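Long-range contacts in Tle cognate immunity protein 4 C-terminal domain-containing protein (Pseudomonas aeruginosa PAO1, PDB 4R1D), which forms a complex with the lipase effector Tle4 of the type VI secretion system H2-T6SS and probably protects the producing cell from it: residues Met1-Trp6 with Leu15-Pro20; Met67-Ile72 with Gly80-Ser85; Thr92-Thr97 with Lys111-Val116. One frame throughout, in Å; residues are numbered along the deposited sequence.

In the fold
Interaction 1 comes first from the N terminus: residues 1-6 lead into strand 7-11, the chain turns back through strand 14-18, and the contact closes this short excursion beside helix 281-292 near the far end of the chain. Interaction 2 closes the hairpin of strands 68-73 and 79-84, and interaction 3 the next one, of strands 92-100 and 107-115. The three follow in series, none nested in or crossing another. Interactions 2 and 3 touch, Ser83 O lying 2.7 Å from Leu94 N, because strands 79-84 and 92-100 are neighbours in one sheet. Interaction 1 lies apart, its centre about 40 Å from that of interaction 3, on the opposite side of the chain's centre.

Interaction 1. Residues Met1-Trp6 with Leu15-Pro20; sequences MDKTGW and LIDLPP
The indole of Trp6 lies over the backbone and ring of Pro19, the heart of the contact. Pro19 CA sits 3.6 Å from the centroid of the Trp6 five-membered ring and 1° from its normal, a CH-pi contact over the face. The two side chains run side by side and point the same way, bringing Pro19 CG to 3.8 Å from Trp6 CZ2. A rigid proline suits this place, since its ring and its hydrogen-free backbone N can both lie against an aromatic surface. On the opposite face of the indole, about 4.0 Å above the plane, rests Lys3 CG, so the tryptophan is sandwiched between the aliphatic stem of a lysine and a proline. The lysine chain bends at its third torsion (chi3 62°), which carries its amino group past the ring to Asp17. There Lys3 NZ meets Asp17 OD2 at 2.9 Å in a salt bridge, on the anti lone pair, the two side chains crossing at about a right angle. The other carboxylate oxygen, OD1, takes a salt bridge from Arg296 and a hydrogen bond from Thr8, so this buried aspartate is held from several directions and its negative charge is probably well compensated. Asp17 CB approaches the indole edge in the ring plane. Pro20 CB packs 3.3 Å from Gly5 O. Gly5 has a positive phi (85°), a conformation easy for glycine, within the type II beta turn from Lys3 to Trp6, closed by Trp6 N to Lys3 O at 3.0 Å. Overlapping its start, Asp2 OD2 accepts from Thr4 N at 3.0 Å, forming an Asx turn. The arrangement is thus a turn-bearing N-terminal segment pinned by a tryptophan-proline CH-pi contact and a salt bridge onto the end of a strand in a small antiparallel sheet.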
loop_
_atom_site.group_PDB
_atom_site.type_symbol
_atom_site.label_atom_id
_atom_site.label_comp_id
_atom_site.label_asym_id
_atom_site.label_seq_id
_atom_site.Cartn_x
_atom_site.Cartn_y
_atom_site.Cartn_z
ATOM N N MET B 1 32.436 -18.780 15.213
ATOM C CA MET B 1 32.252 -19.040 13.792
ATOM C C MET B 1 33.462 -18.545 13.005
ATOM O O MET B 1 34.018 -17.494 13.309
ATOM C CB MET B 1 30.974 -18.357 13.285
ATOM C CG MET B 1 30.527 -18.804 11.902
ATOM S SD MET B 1 29.047 -17.936 11.313
ATOM C CE MET B 1 28.675 -18.872 9.837
ATOM N N ASP B 2 33.856 -19.301 11.985
ATOM C CA ASP B 2 34.981 -18.925 11.134
ATOM C C ASP B 2 34.603 -17.790 10.186
ATOM O O ASP B 2 33.870 -18.001 9.222
ATOM C CB ASP B 2 35.455 -20.142 10.332
ATOM C CG ASP B 2 36.652 -19.839 9.451
ATOM O OD1 ASP B 2 36.983 -20.688 8.595
ATOM O OD2 ASP B 2 37.265 -18.764 9.612
ATOM N N LYS B 3 35.106 -16.591 10.463
ATOM C CA LYS B 3 34.805 -15.421 9.643
ATOM C C LYS B 3 35.893 -15.172 8.602
ATOM O O LYS B 3 36.151 -14.034 8.202
ATOM C CB LYS B 3 34.604 -14.179 10.517
ATOM C CG LYS B 3 33.468 -14.312 11.512
ATOM C CD LYS B 3 33.465 -13.173 12.515
ATOM C CE LYS B 3 33.250 -11.832 11.849
ATOM N NZ LYS B 3 33.262 -10.753 12.866
ATOM N N THR B 4 36.532 -16.247 8.162
ATOM C CA THR B 4 37.532 -16.136 7.112
ATOM C C THR B 4 36.907 -15.544 5.855
ATOM O O THR B 4 35.936 -16.082 5.317
ATOM C CB THR B 4 38.167 -17.504 6.786
ATOM O OG1 THR B 4 38.961 -17.941 7.897
ATOM C CG2 THR B 4 39.049 -17.393 5.553
ATOM N N GLY B 5 37.449 -14.418 5.405
ATOM C CA GLY B 5 36.970 -13.781 4.193
ATOM C C GLY B 5 35.777 -12.853 4.377
ATOM O O GLY B 5 35.363 -12.186 3.425
ATOM N N TRP B 6 35.216 -12.808 5.583
ATOM C CA TRP B 6 34.113 -11.882 5.844
ATOM C C TRP B 6 34.557 -10.450 5.576
ATOM O O TRP B 6 35.740 -10.127 5.692
ATOM C CB TRP B 6 33.584 -12.022 7.273
ATOM C CG TRP B 6 32.713 -13.208 7.463
ATOM C CD1 TRP B 6 32.907 -14.465 6.954
ATOM C CD2 TRP B 6 31.478 -13.255 8.187
ATOM N NE1 TRP B 6 31.876 -15.296 7.344
ATOM C CE2 TRP B 6 30.989 -14.573 8.101
ATOM C CE3 TRP B 6 30.743 -12.309 8.912
ATOM C CZ2 TRP B 6 29.793 -14.967 8.702
ATOM C CZ3 TRP B 6 29.566 -12.707 9.510
ATOM C CH2 TRP B 6 29.106 -14.021 9.408
ATOM N N LEU B 15 29.344 0.087 11.292
ATOM C CA LEU B 15 30.035 -1.004 10.600
ATOM C C LEU B 15 29.342 -2.324 10.931
ATOM O O LEU B 15 28.764 -2.473 12.007
ATOM C CB LEU B 15 31.492 -1.106 11.081
ATOM C CG LEU B 15 32.391 0.121 10.959
ATOM C CD1 LEU B 15 33.737 -0.167 11.626
ATOM C CD2 LEU B 15 32.584 0.500 9.506
ATOM N N ILE B 16 29.428 -3.283 10.014
ATOM C CA ILE B 16 28.915 -4.621 10.240
ATOM C C ILE B 16 29.699 -5.579 9.354
ATOM O O ILE B 16 30.126 -5.200 8.266
ATOM C CB ILE B 16 27.405 -4.716 9.901
ATOM C CG1 ILE B 16 26.817 -6.019 10.442
ATOM C CG2 ILE B 16 27.173 -4.586 8.390
ATOM C CD1 ILE B 16 25.289 -6.119 10.279
ATOM N N ASP B 17 29.895 -6.812 9.816
ATOM C CA ASP B 17 30.600 -7.816 9.024
ATOM C C ASP B 17 29.638 -8.811 8.383
ATOM O O ASP B 17 28.705 -9.269 9.030
ATOM C CB ASP B 17 31.607 -8.578 9.898
ATOM C CG ASP B 17 32.601 -7.653 10.602
ATOM O OD1 ASP B 17 32.767 -6.489 10.190
ATOM O OD2 ASP B 17 33.226 -8.102 11.582
ATOM N N LEU B 18 29.859 -9.124 7.107
ATOM C CA LEU B 18 29.043 -10.084 6.386
ATOM C C LEU B 18 29.944 -11.061 5.644
ATOM O O LEU B 18 31.079 -10.720 5.316
ATOM C CB LEU B 18 28.134 -9.361 5.390
ATOM C CG LEU B 18 27.154 -8.386 6.040
ATOM C CD1 LEU B 18 26.470 -7.496 4.998
ATOM C CD2 LEU B 18 26.139 -9.167 6.862
ATOM N N PRO B 19 29.437 -12.274 5.382
ATOM C CA PRO B 19 30.169 -13.301 4.626
ATOM C C PRO B 19 30.528 -12.777 3.243
ATOM O O PRO B 19 29.834 -11.906 2.714
ATOM C CB PRO B 19 29.159 -14.448 4.491
ATOM C CG PRO B 19 28.069 -14.160 5.469
ATOM C CD PRO B 19 28.076 -12.697 5.750
ATOM N N PRO B 20 31.598 -13.313 2.638
ATOM C CA PRO B 20 32.062 -12.738 1.375
ATOM C C PRO B 20 31.078 -12.917 0.215
ATOM O O PRO B 20 31.092 -12.108 -0.712
ATOM C CB PRO B 20 33.371 -13.498 1.109
ATOM C CG PRO B 20 33.178 -14.811 1.800
ATOM C CD PRO B 20 32.380 -14.493 3.041
#

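Interaction 2. Residues Met67-Ile72 with Gly80-Ser85; sequences MFLRKI and GLLSWS
Leu82 lies at the apolar centre, its CD2 touching the Arg70 chain and, more loosely, Leu69 CB. Leu82 CG stands anti to the backbone N (chi1 -170°), and Leu82 CD2 runs alongside the arginine chain, the two side chains pointing the same way, and lies over one face of the guanidinium, 3.6 Å from Arg70 NE. Leu69 crosses Trp84 at about a right angle: its CD1 rests 4.0 Å from the centroid of the five-membered ring, a CH-pi contact over the face, while CD2 nears NE1. Branched leucine suits this spot because its two methyls meet different parts of the indole. Met67 curls round with CE 3.8 Å from Trp84 CB. On the other face of the sheet, Leu81 CD2 touches the edge of the Phe68 ring, 3.9 Å from CE1, and the stem of Lys71.

Outward, the backbones bind as antiparallel strands interrupted by a classic beta bulge. Leu82 O accepts both Leu69 N (2.8 Å) and Arg70 N (3.2 Å), and Leu82 N returns a bond to Arg70 O. Two further bonds join Ile72 and Gly80. At the polar edge the flat arginine head, covered by leucine, forms a salt bridge with Glu119 of helix 119-132. Ile72 also packs on that helix, Phe68 and Lys71 face helix 42-58, and strand 92-100 adjoins strand 79-84, placing this hairpin between the two helices at the edge of the sheet.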
loop_
_atom_site.group_PDB
_atom_site.type_symbol
_atom_site.label_atom_id
_atom_site.label_comp_id
_atom_site.label_asym_id
_atom_site.label_seq_id
_atom_site.Cartn_x
_atom_site.Cartn_y
_atom_site.Cartn_z
ATOM N N MET B 67 4.713 24.476 -14.431
ATOM C CA MET B 67 5.074 23.576 -13.345
ATOM C C MET B 67 6.520 23.766 -12.917
ATOM O O MET B 67 6.873 23.485 -11.775
ATOM C CB MET B 67 4.814 22.108 -13.724
ATOM C CG MET B 67 3.345 21.723 -13.699
ATOM S SD MET B 67 2.672 21.773 -12.040
ATOM C CE MET B 67 3.470 20.334 -11.305
ATOM N N PHE B 68 7.360 24.255 -13.828
ATOM C CA PHE B 68 8.754 24.506 -13.482
ATOM C C PHE B 68 8.918 25.875 -12.835
ATOM O O PHE B 68 8.490 26.884 -13.385
ATOM C CB PHE B 68 9.661 24.398 -14.706
ATOM C CG PHE B 68 11.123 24.487 -14.374
ATOM C CD1 PHE B 68 11.761 23.434 -13.737
ATOM C CD2 PHE B 68 11.863 25.615 -14.703
ATOM C CE1 PHE B 68 13.108 23.502 -13.425
ATOM C CE2 PHE B 68 13.218 25.687 -14.391
ATOM C CZ PHE B 68 13.836 24.629 -13.755
ATOM N N LEU B 69 9.542 25.904 -11.668
ATOM C CA LEU B 69 9.754 27.158 -10.956
ATOM C C LEU B 69 11.153 27.731 -11.186
ATOM O O LEU B 69 11.291 28.870 -11.626
ATOM C CB LEU B 69 9.459 26.975 -9.473
ATOM C CG LEU B 69 7.997 26.521 -9.345
ATOM C CD1 LEU B 69 7.698 25.975 -7.977
ATOM C CD2 LEU B 69 7.039 27.668 -9.702
ATOM N N ARG B 70 12.190 26.947 -10.907
ATOM C CA ARG B 70 13.551 27.433 -11.104
ATOM C C ARG B 70 14.595 26.344 -10.991
ATOM O O ARG B 70 14.376 25.307 -10.363
ATOM C CB ARG B 70 13.883 28.569 -10.120
ATOM C CG ARG B 70 13.582 28.268 -8.656
ATOM C CD ARG B 70 13.720 29.525 -7.788
ATOM N NE ARG B 70 12.800 29.503 -6.647
ATOM C CZ ARG B 70 11.513 29.834 -6.717
ATOM N NH1 ARG B 70 10.987 30.222 -7.874
ATOM N NH2 ARG B 70 10.744 29.779 -5.638
ATOM N N LYS B 71 15.736 26.589 -11.621
ATOM C CA LYS B 71 16.914 25.774 -11.409
ATOM C C LYS B 71 17.823 26.505 -10.434
ATOM O O LYS B 71 18.168 27.671 -10.650
ATOM C CB LYS B 71 17.630 25.528 -12.730
ATOM C CG LYS B 71 18.803 24.577 -12.626
ATOM C CD LYS B 71 19.428 24.360 -13.992
ATOM C CE LYS B 71 20.671 23.500 -13.903
ATOM N NZ LYS B 71 21.328 23.392 -15.235
ATOM N N ILE B 72 18.188 25.827 -9.349
ATOM C CA ILE B 72 18.987 26.425 -8.295
ATOM C C ILE B 72 20.420 25.900 -8.308
ATOM O O ILE B 72 20.651 24.696 -8.429
ATOM C CB ILE B 72 18.345 26.185 -6.906
ATOM C CG1 ILE B 72 16.949 26.822 -6.855
ATOM C CG2 ILE B 72 19.227 26.741 -5.796
ATOM C CD1 ILE B 72 16.109 26.378 -5.674
ATOM N N GLY B 80 19.688 22.037 -8.348
ATOM C CA GLY B 80 18.360 21.537 -8.044
ATOM C C GLY B 80 17.326 22.018 -9.037
ATOM O O GLY B 80 17.398 23.147 -9.518
ATOM N N LEU B 81 16.368 21.156 -9.360
ATOM C CA LEU B 81 15.213 21.562 -10.140
ATOM C C LEU B 81 14.037 21.700 -9.191
ATOM O O LEU B 81 13.690 20.758 -8.486
ATOM C CB LEU B 81 14.888 20.530 -11.232
ATOM C CG LEU B 81 16.014 20.209 -12.227
ATOM C CD1 LEU B 81 15.618 19.100 -13.193
ATOM C CD2 LEU B 81 16.435 21.467 -12.994
ATOM N N LEU B 82 13.437 22.883 -9.166
ATOM C CA LEU B 82 12.306 23.146 -8.290
ATOM C C LEU B 82 11.041 23.254 -9.115
ATOM O O LEU B 82 10.950 24.078 -10.039
ATOM C CB LEU B 82 12.533 24.446 -7.510
ATOM C CG LEU B 82 11.546 24.720 -6.372
ATOM C CD1 LEU B 82 11.858 23.832 -5.193
ATOM C CD2 LEU B 82 11.649 26.187 -5.962
ATOM N N SER B 83 10.065 22.415 -8.786
ATOM C CA SER B 83 8.780 22.410 -9.477
ATOM C C SER B 83 7.681 22.334 -8.434
ATOM O O SER B 83 7.955 22.027 -7.280
ATOM C CB SER B 83 8.690 21.217 -10.440
ATOM O OG SER B 83 8.800 19.980 -9.739
ATOM N N TRP B 84 6.444 22.636 -8.820
ATOM C CA TRP B 84 5.305 22.359 -7.942
ATOM C C TRP B 84 5.207 20.853 -7.691
ATOM O O TRP B 84 5.492 20.060 -8.580
ATOM C CB TRP B 84 4.005 22.885 -8.560
ATOM C CG TRP B 84 3.869 24.371 -8.409
ATOM C CD1 TRP B 84 3.849 25.302 -9.409
ATOM C CD2 TRP B 84 3.748 25.096 -7.182
ATOM N NE1 TRP B 84 3.720 26.567 -8.876
ATOM C CE2 TRP B 84 3.658 26.466 -7.511
ATOM C CE3 TRP B 84 3.712 24.724 -5.834
ATOM C CZ2 TRP B 84 3.525 27.455 -6.543
ATOM C CZ3 TRP B 84 3.577 25.710 -4.875
ATOM C CH2 TRP B 84 3.487 27.059 -5.235
ATOM N N SER B 85 4.794 20.457 -6.490
ATOM C CA SER B 85 4.753 19.032 -6.154
ATOM C C SER B 85 3.589 18.284 -6.810
ATOM O O SER B 85 3.575 17.051 -6.844
ATOM C CB SER B 85 4.734 18.828 -4.642
ATOM O OG SER B 85 3.556 19.358 -4.089
#

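Interaction 3. Residues Thr92-Thr97 with Lys111-Val116; sequences TYLLDT and KGKVSV
Tyr93 and Val116 make the main side-chain contact. Val116 CG2 lies over one face of the phenol, 3.9 Å from the Tyr93 ring centroid and 22° off its normal, a CH-pi contact. Tyr93 CG lies anti to the carbonyl carbon (chi1 -59°), which carries the ring to Val116. A water bridges the two: Tyr93 OH donates to it at 3.0 Å and it donates to Val116 O.

Among apolar contacts, Leu95 CB meets Val114 CG2 at 3.9 Å, and Leu94 CD1 lies 3.7 Å from Lys111 CG, the lysine serving through its methylenes. Its stem passes Asp96, whose OD2 binds Tyr98 and Arg109 instead.

Backbone bonds carry the pairing: Tyr93 N to Val114 O is 2.8 Å and nearly straight at 168°, Val114 N returns the bond, and Leu95 and Gly112 form a second such pair.

On the face that carries Thr92 and Ser115, hydroxyls bond the partner chain: Ser115 OG bonds Asp402 of that chain, and Thr92 OG1 bonds Asp406 of that chain as well as Ser85. The chemistry implies a division of labour: Tyr93 and Leu95 pack on strand 79-84, while Thr92 and Ser115 offer hydroxyls at the interface between the two proteins.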
loop_
_atom_site.group_PDB
_atom_site.type_symbol
_atom_site.label_atom_id
_atom_site.label_comp_id
_atom_site.label_asym_id
_atom_site.label_seq_id
_atom_site.Cartn_x
_atom_site.Cartn_y
_atom_site.Cartn_z
ATOM N N THR B 92 3.626 23.112 -1.227
ATOM C CA THR B 92 4.846 22.322 -1.338
ATOM C C THR B 92 5.371 22.257 -2.759
ATOM O O THR B 92 4.606 22.198 -3.730
ATOM C CB THR B 92 4.669 20.871 -0.814
ATOM O OG1 THR B 92 3.688 20.182 -1.602
ATOM C CG2 THR B 92 4.248 20.874 0.657
ATOM N N TYR B 93 6.698 22.280 -2.852
ATOM C CA TYR B 93 7.424 22.081 -4.090
ATOM C C TYR B 93 8.004 20.677 -4.095
ATOM O O TYR B 93 8.084 20.016 -3.060
ATOM C CB TYR B 93 8.630 23.022 -4.145
ATOM C CG TYR B 93 8.335 24.505 -4.065
ATOM C CD1 TYR B 93 7.383 25.096 -4.880
ATOM C CD2 TYR B 93 9.036 25.313 -3.186
ATOM C CE1 TYR B 93 7.132 26.468 -4.803
ATOM C CE2 TYR B 93 8.794 26.668 -3.105
ATOM C CZ TYR B 93 7.843 27.239 -3.913
ATOM O OH TYR B 93 7.616 28.597 -3.821
ATOM N N LEU B 94 8.425 20.244 -5.276
ATOM C CA LEU B 94 9.342 19.134 -5.409
ATOM C C LEU B 94 10.697 19.758 -5.684
ATOM O O LEU B 94 10.830 20.583 -6.600
ATOM C CB LEU B 94 8.933 18.282 -6.602
ATOM C CG LEU B 94 9.657 16.955 -6.809
ATOM C CD1 LEU B 94 9.506 16.063 -5.569
ATOM C CD2 LEU B 94 9.097 16.276 -8.053
ATOM N N LEU B 95 11.689 19.393 -4.880
ATOM C CA LEU B 95 13.062 19.818 -5.116
ATOM C C LEU B 95 13.889 18.597 -5.481
ATOM O O LEU B 95 14.113 17.714 -4.654
ATOM C CB LEU B 95 13.636 20.503 -3.881
ATOM C CG LEU B 95 15.112 20.903 -3.974
ATOM C CD1 LEU B 95 15.336 21.818 -5.168
ATOM C CD2 LEU B 95 15.574 21.556 -2.680
ATOM N N ASP B 96 14.300 18.540 -6.743
ATOM C CA ASP B 96 15.076 17.419 -7.271
ATOM C C ASP B 96 16.558 17.816 -7.316
ATOM O O ASP B 96 16.983 18.505 -8.247
ATOM C CB ASP B 96 14.562 17.103 -8.670
ATOM C CG ASP B 96 15.080 15.780 -9.218
ATOM O OD1 ASP B 96 15.740 15.063 -8.460
ATOM O OD2 ASP B 96 14.797 15.479 -10.404
ATOM N N THR B 97 17.336 17.406 -6.316
ATOM C CA THR B 97 18.744 17.822 -6.238
ATOM C C THR B 97 19.708 16.793 -6.811
ATOM O O THR B 97 19.573 15.586 -6.573
ATOM C CB THR B 97 19.214 18.144 -4.806
ATOM O OG1 THR B 97 19.267 16.944 -4.032
ATOM C CG2 THR B 97 18.313 19.191 -4.120
ATOM N N LYS B 111 15.826 13.631 -4.150
ATOM C CA LYS B 111 14.620 14.366 -4.515
ATOM C C LYS B 111 13.551 14.225 -3.451
ATOM O O LYS B 111 13.299 13.131 -2.951
ATOM C CB LYS B 111 14.077 13.862 -5.858
ATOM C CG LYS B 111 12.761 14.520 -6.293
ATOM C CD LYS B 111 12.251 13.926 -7.596
ATOM C CE LYS B 111 11.914 12.454 -7.445
ATOM N NZ LYS B 111 11.297 11.893 -8.680
ATOM N N GLY B 112 12.916 15.337 -3.105
ATOM C CA GLY B 112 11.842 15.274 -2.138
ATOM C C GLY B 112 11.061 16.561 -2.067
ATOM O O GLY B 112 11.415 17.549 -2.700
ATOM N N LYS B 113 9.986 16.551 -1.291
ATOM C CA LYS B 113 9.146 17.742 -1.189
ATOM C C LYS B 113 9.704 18.750 -0.196
ATOM O O LYS B 113 10.300 18.385 0.820
ATOM C CB LYS B 113 7.714 17.344 -0.820
ATOM C CG LYS B 113 7.024 16.577 -1.921
ATOM C CD LYS B 113 5.572 16.296 -1.604
ATOM C CE LYS B 113 5.424 14.958 -0.910
ATOM N NZ LYS B 113 3.999 14.549 -0.850
ATOM N N VAL B 114 9.492 20.030 -0.504
ATOM C CA VAL B 114 9.954 21.121 0.332
ATOM C C VAL B 114 8.806 22.126 0.484
ATOM O O VAL B 114 8.074 22.386 -0.463
ATOM C CB VAL B 114 11.178 21.801 -0.320
ATOM C CG1 VAL B 114 11.433 23.170 0.281
ATOM C CG2 VAL B 114 12.408 20.892 -0.215
ATOM N N SER B 115 8.637 22.680 1.677
ATOM C CA SER B 115 7.576 23.664 1.870
ATOM C C SER B 115 7.929 24.989 1.209
ATOM O O SER B 115 9.072 25.433 1.255
ATOM C CB SER B 115 7.260 23.873 3.353
ATOM O OG SER B 115 6.356 22.885 3.829
ATOM N N VAL B 116 6.934 25.613 0.595
ATOM C CA VAL B 116 7.122 26.931 0.001
ATOM C C VAL B 116 7.787 27.873 1.002
ATOM O O VAL B 116 8.766 28.553 0.680
ATOM C CB VAL B 116 5.782 27.524 -0.445
ATOM C CG1 VAL B 116 5.970 28.969 -0.906
ATOM C CG2 VAL B 116 5.189 26.687 -1.557
HETATM O O HOH W 1 9.273 29.939 -1.661
#